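Local coordinates for hyperosmolarity resistance protein Emb (Staphylococcus epidermidis, PDB 6GV5) that probably mediates adherence of the bacterium to surface-immobilized fibronectin, as part of a giant extracellular matrix binding protein built of helical repeats, at residues N78-V81 with S82-E85; Q89-A92 with K93-I97. All coordinates share one frame; numbering follows the deposited sequence. Where two conformers were deposited one is given.

Contact 1 of 2, residues N78-V81 with S82-E85; sequences NEDV and SEKE
The N-terminal start of helix 81-99, with Asp80 at the N-cap position, brings the carbonyl of Asp80 and the side chains of residues 79 to 81 against the first turn. Asp80 O accepts a bond from Lys84 N at 3.2 Å, in the carbonyl plane, and a weak, strongly bent one from Glu83 N. One residue on, Glu85 N bonds to Val81 O at 2.8 Å. The Asp80 carboxylate makes no capping bond; its side chain lies side by side with that of Glu83, pointing the same way, the two carboxylate planes 61° apart. A water donates to both acids, to Asp80 OD2 at 3.0 Å and to Glu83 OE1 at 2.9 Å, so it probably eases the repulsion between them. Glu83 reaches this point by folding back at chi2 (90°), which lays OE1 3.3 Å from Asp80 CB. Glu79 OE1 also approaches Glu83 OE2, to 3.6 Å, the two side chains crossing at a slant; the pairing is probably unfavourable if both are ionised. That same Glu79 oxygen accepts the backbone N-H of Asp80, 2.8 Å from N to OE1, on its anti side and 23° out of the carboxylate plane, which ties the Glu79 carboxylate to the backbone of the next residue. Lys84 runs its aliphatic part over the loop, CD 3.6 Å from Glu79 O, while the Val81 and Glu85 side chains cross, CG2 touching CG. The site lies at the surface, where the loop after helix 67-73 runs into helix 81-99; Lys84 also touches Tyr76, and Glu79 reaches Leu125, beyond the end of helix 108-123.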
ATOM      1  N   ASN A  78       8.956 -23.598 -15.306  1.00 31.53           N
ATOM      2  CA  ASN A  78      10.038 -24.574 -15.259  1.00 37.37           C
ATOM      3  C   ASN A  78      10.747 -24.634 -13.910  1.00 34.88           C
ATOM      4  O   ASN A  78      11.680 -25.427 -13.747  1.00 34.57           O
ATOM      5  CB  ASN A  78      11.079 -24.262 -16.344  1.00 35.32           C
ATOM      6  CG  ASN A  78      10.501 -24.295 -17.739  1.00 44.20           C
ATOM      7  OD1 ASN A  78       9.792 -25.231 -18.107  1.00 48.56           O
ATOM      8  ND2 ASN A  78      10.794 -23.265 -18.523  1.00 44.03           N
ATOM      9  N   GLU A  79      10.338 -23.821 -12.943  1.00 25.15           N
ATOM     10  CA  GLU A  79      11.129 -23.660 -11.738  1.00 25.12           C
ATOM     11  C   GLU A  79      10.817 -24.752 -10.724  1.00 25.76           C
ATOM     12  O   GLU A  79       9.813 -25.467 -10.826  1.00 25.34           O
ATOM     13  CB  GLU A  79      10.879 -22.280 -11.120  1.00 25.11           C
ATOM     14  CG  GLU A  79      11.988 -21.280 -11.412  1.00 27.82           C
ATOM     15  CD  GLU A  79      13.312 -21.664 -10.771  1.00 32.81           C
ATOM     16  OE1 GLU A  79      13.338 -22.600  -9.938  1.00 34.64           O
ATOM     17  OE2 GLU A  79      14.334 -21.041 -11.103  1.00 31.53           O
ATOM     18  N   ASP A  80      11.708 -24.879  -9.742  1.00 25.58           N
ATOM     19  CA  ASP A  80      11.512 -25.823  -8.654  1.00 29.56           C
ATOM     20  C   ASP A  80      10.328 -25.399  -7.791  1.00 25.05           C
ATOM     21  O   ASP A  80      10.023 -24.214  -7.647  1.00 23.42           O
ATOM     22  CB  ASP A  80      12.763 -25.915  -7.788  1.00 32.51           C
ATOM     23  CG  ASP A  80      13.974 -26.392  -8.562  1.00 49.56           C
ATOM     24  OD1 ASP A  80      13.806 -27.209  -9.494  1.00 72.12           O
ATOM     25  OD2 ASP A  80      15.095 -25.950  -8.234  1.00 55.53           O
ATOM     26  N   VAL A  81       9.679 -26.388  -7.177  1.00 22.98           N
ATOM     27  CA  VAL A  81       8.444 -26.118  -6.446  1.00 21.54           C
ATOM     28  C   VAL A  81       8.682 -25.121  -5.317  1.00 21.85           C
ATOM     29  O   VAL A  81       7.822 -24.283  -5.014  1.00 21.31           O
ATOM     30  CB  VAL A  81       7.832 -27.434  -5.930  1.00 25.04           C
ATOM     31  CG1 VAL A  81       8.772 -28.100  -4.944  1.00 29.80           C
ATOM     32  CG2 VAL A  81       6.490 -27.185  -5.295  1.00 24.61           C
ATOM     33  N   SER A  82       9.846 -25.179  -4.669  1.00 21.99           N
ATOM     34  CA  SER A  82      10.109 -24.254  -3.573  0.49 22.51           C
ATOM     35  C   SER A  82      10.017 -22.805  -4.039  1.00 20.74           C
ATOM     36  O   SER A  82       9.442 -21.954  -3.348  1.00 21.63           O
ATOM     37  CB  SER A  82      11.482 -24.530  -2.959  0.51 26.78           C
ATOM     38  OG  SER A  82      12.518 -24.351  -3.907  0.51 31.47           O
ATOM     39  N   GLU A  83      10.589 -22.502  -5.210  1.00 21.46           N
ATOM     40  CA  GLU A  83      10.561 -21.132  -5.709  1.00 21.49           C
ATOM     41  C   GLU A  83       9.153 -20.716  -6.108  1.00 18.71           C
ATOM     42  O   GLU A  83       8.766 -19.558  -5.916  1.00 19.16           O
ATOM     43  CB  GLU A  83      11.513 -20.969  -6.893  1.00 25.09           C
ATOM     44  CG  GLU A  83      12.984 -20.808  -6.513  1.00 31.97           C
ATOM     45  CD  GLU A  83      13.726 -22.123  -6.420  1.00 38.95           C
ATOM     46  OE1 GLU A  83      13.096 -23.142  -6.066  1.00 38.39           O
ATOM     47  OE2 GLU A  83      14.946 -22.139  -6.706  1.00 45.31           O
ATOM     48  N   LYS A  84       8.381 -21.637  -6.687  1.00 18.18           N
ATOM     49  CA  LYS A  84       7.004 -21.329  -7.061  1.00 17.41           C
ATOM     50  C   LYS A  84       6.134 -21.113  -5.834  1.00 16.44           C
ATOM     51  O   LYS A  84       5.305 -20.194  -5.813  1.00 17.27           O
ATOM     52  CB  LYS A  84       6.441 -22.447  -7.937  1.00 16.97           C
ATOM     53  CG  LYS A  84       7.191 -22.614  -9.241  1.00 20.25           C
ATOM     54  CD  LYS A  84       6.684 -23.792 -10.034  1.00 20.89           C
ATOM     55  CE  LYS A  84       5.350 -23.479 -10.671  1.00 20.16           C
ATOM     56  NZ  LYS A  84       4.866 -24.652 -11.468  1.00 25.89           N
ATOM     57  N   GLU A  85       6.316 -21.945  -4.808  1.00 18.02           N
ATOM     58  CA  GLU A  85       5.549 -21.798  -3.578  1.00 17.57           C
ATOM     59  C   GLU A  85       5.878 -20.487  -2.875  1.00 15.87           C
ATOM     60  O   GLU A  85       4.978 -19.828  -2.345  1.00 18.80           O
ATOM     61  CB  GLU A  85       5.808 -22.994  -2.653  1.00 18.69           C
ATOM     62  CG  GLU A  85       5.334 -24.341  -3.196  1.00 20.46           C
ATOM     63  CD  GLU A  85       3.822 -24.485  -3.238  1.00 20.69           C
ATOM     64  OE1 GLU A  85       3.143 -24.117  -2.251  1.00 25.28           O
ATOM     65  OE2 GLU A  85       3.303 -24.965  -4.268  1.00 21.45           O
TER
HETATM   66  O   HOH W   1      14.694 -25.421  -5.310  1.00 46.88           O

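Contact 2 of 2, residues Q89-A92 with K93-I97; sequences QAIA and KGQEI
Ile91 and Gln95, one turn apart, form the side-chain part of this contact. CG2 of Ile91 sits over a face of the Gln95 amide, with NE2 3.7 Å and CD 3.9 Å away, and the two side chains cross at a slant. The methyl is directed there because CG2 stands opposite the backbone N while CG1 stays beside it (chi1 -72°). In Gln95 a chi1 of -71° brings CG to 3.4 Å from Ile91 O, and the extended chain beyond it carries the amide on past the carbonyl, with OE1 3.7 Å from Ala92 CA. Two residues earlier, Lys93 makes a similar contact with the backbone, its CG 3.4 Å from Gln89 O before the chain leads away to its ammonium group. These side chains are set in place by regular alpha-helical bonding between residues i and i+4: Lys93 N to Gln89 O, Gly94 N to Ala90 O, Gln95 N to Ile91 O at 2.9 Å, and Glu96 N to Ala92 O at the same length. The segment belongs to helix 81-99 of the FIVAR domain, where this helix packs in a helical bundle. Gly94, bonded through its N to Ala90 O, is buried and brings no side chain; Ala90 is itself buried. Beyond these residues, Ala90 touches Ile118 and Lys93 touches Glu117, both on helix 108-123. Ile97 packs on Ile111 and Thr114 of that helix and on Leu60 of helix 40-65, to which Gln95 also adds a contact at Val64.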
ATOM      1  N   GLN A  89       3.038 -17.711  -2.020  1.00 16.73           N
ATOM      2  CA  GLN A  89       2.857 -17.271  -0.640  0.57 18.37           C
ATOM      3  C   GLN A  89       2.957 -15.753  -0.539  1.00 16.04           C
ATOM      4  O   GLN A  89       2.138 -15.100   0.121  1.00 20.20           O
ATOM      5  CB  GLN A  89       3.909 -17.919   0.262  0.57 20.12           C
ATOM      6  CG  GLN A  89       3.756 -19.411   0.493  0.57 21.67           C
ATOM      7  CD  GLN A  89       4.962 -20.019   1.205  0.57 24.83           C
ATOM      8  OE1 GLN A  89       5.888 -19.311   1.616  0.57 27.52           O
ATOM      9  NE2 GLN A  89       4.960 -21.338   1.340  0.57 26.57           N
ATOM     10  N   ALA A  90       3.983 -15.175  -1.188  1.00 17.32           N
ATOM     11  CA  ALA A  90       4.170 -13.723  -1.114  1.00 17.20           C
ATOM     12  C   ALA A  90       3.031 -12.981  -1.801  1.00 16.96           C
ATOM     13  O   ALA A  90       2.535 -11.971  -1.281  1.00 18.02           O
ATOM     14  CB  ALA A  90       5.517 -13.342  -1.724  1.00 19.28           C
ATOM     15  N   ILE A  91       2.593 -13.462  -2.973  1.00 15.82           N
ATOM     16  CA  ILE A  91       1.479 -12.819  -3.666  1.00 15.15           C
ATOM     17  C   ILE A  91       0.215 -12.880  -2.818  1.00 17.80           C
ATOM     18  O   ILE A  91      -0.524 -11.898  -2.711  1.00 17.89           O
ATOM     19  CB  ILE A  91       1.266 -13.473  -5.043  1.00 16.31           C
ATOM     20  CG1 ILE A  91       2.375 -13.086  -6.015  1.00 16.05           C
ATOM     21  CG2 ILE A  91      -0.117 -13.132  -5.619  1.00 18.50           C
ATOM     22  CD1 ILE A  91       2.436 -11.609  -6.371  1.00 16.37           C
ATOM     23  N   ALA A  92      -0.038 -14.025  -2.178  1.00 18.11           N
ATOM     24  CA  ALA A  92      -1.218 -14.162  -1.333  1.00 19.75           C
ATOM     25  C   ALA A  92      -1.195 -13.178  -0.174  1.00 20.73           C
ATOM     26  O   ALA A  92      -2.240 -12.629   0.195  1.00 19.40           O
ATOM     27  CB  ALA A  92      -1.314 -15.603  -0.828  1.00 19.95           C
ATOM     28  N   LYS A  93      -0.023 -12.951   0.425  1.00 18.02           N
ATOM     29  CA  LYS A  93       0.068 -11.964   1.499  1.00 18.15           C
ATOM     30  C   LYS A  93      -0.272 -10.573   0.976  1.00 19.84           C
ATOM     31  O   LYS A  93      -0.978  -9.801   1.636  1.00 20.85           O
ATOM     32  CB  LYS A  93       1.462 -11.977   2.114  1.00 21.94           C
ATOM     33  CG  LYS A  93       1.804 -13.220   2.915  1.00 33.82           C
ATOM     34  CD  LYS A  93       3.225 -13.129   3.471  1.00 45.58           C
ATOM     35  CE  LYS A  93       3.629 -14.392   4.225  1.00 50.10           C
ATOM     36  NZ  LYS A  93       2.881 -14.548   5.506  1.00 54.50           N
ATOM     37  N   GLY A  94       0.228 -10.228  -0.206  1.00 18.16           N
ATOM     38  CA  GLY A  94      -0.134  -8.948  -0.789  1.00 17.42           C
ATOM     39  C   GLY A  94      -1.620  -8.820  -1.061  1.00 20.30           C
ATOM     40  O   GLY A  94      -2.208  -7.763  -0.830  1.00 19.39           O
ATOM     41  N   GLN A  95      -2.244  -9.888  -1.568  1.00 18.59           N
ATOM     42  CA  GLN A  95      -3.678  -9.868  -1.823  1.00 21.29           C
ATOM     43  C   GLN A  95      -4.463  -9.685  -0.535  1.00 22.78           C
ATOM     44  O   GLN A  95      -5.481  -8.981  -0.511  1.00 27.40           O
ATOM     45  CB  GLN A  95      -4.098 -11.167  -2.516  1.00 21.70           C
ATOM     46  CG  GLN A  95      -3.616 -11.275  -3.929  1.00 22.16           C
ATOM     47  CD  GLN A  95      -3.812 -12.660  -4.492  1.00 27.72           C
ATOM     48  OE1 GLN A  95      -4.020 -13.617  -3.743  1.00 30.75           O
ATOM     49  NE2 GLN A  95      -3.753 -12.780  -5.815  1.00 27.87           N
ATOM     50  N   GLU A  96      -4.006 -10.316   0.544  1.00 23.73           N
ATOM     51  CA  GLU A  96      -4.657 -10.159   1.842  1.00 27.14           C
ATOM     52  C   GLU A  96      -4.704  -8.695   2.256  1.00 28.24           C
ATOM     53  O   GLU A  96      -5.725  -8.214   2.762  1.00 31.45           O
ATOM     54  CB  GLU A  96      -3.922 -10.989   2.893  1.00 31.23           C
ATOM     55  CG  GLU A  96      -4.599 -11.029   4.258  1.00 46.01           C
ATOM     56  CD  GLU A  96      -5.816 -11.939   4.283  1.00 60.63           C
ATOM     57  OE1 GLU A  96      -5.999 -12.717   3.320  1.00 65.98           O
ATOM     58  OE2 GLU A  96      -6.588 -11.878   5.265  1.00 56.54           O
ATOM     59  N   ILE A  97      -3.605  -7.968   2.050  1.00 24.98           N
ATOM     60  CA  ILE A  97      -3.575  -6.553   2.408  1.00 24.42           C
ATOM     61  C   ILE A  97      -4.544  -5.759   1.541  1.00 26.83           C
ATOM     62  O   ILE A  97      -5.356  -4.974   2.045  1.00 28.35           O
ATOM     63  CB  ILE A  97      -2.142  -6.005   2.292  1.00 26.18           C
ATOM     64  CG1 ILE A  97      -1.244  -6.668   3.332  1.00 27.06           C
ATOM     65  CG2 ILE A  97      -2.144  -4.496   2.454  1.00 28.01           C
ATOM     66  CD1 ILE A  97       0.227  -6.379   3.159  1.00 29.18           C
TER

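Contacts 1 and 2 lie in series on helix 81-99, with centres about 17 Å apart and no direct touch between their segments. Contact 1 marks where the helix starts, at the end of the molecule, its centre about 27 Å from the centre of the chain; contact 2 lies further along, about 12 Å from that centre and on the same side. Burial changes accordingly: the polar, water-bridged start of the helix has no buried residue, whereas Ala90, Ile91 and Gly94 are buried in the later turns. Helix 108-123 packs directly against residues of contact 2, while Leu125, just past its end, meets Glu79 of contact 1.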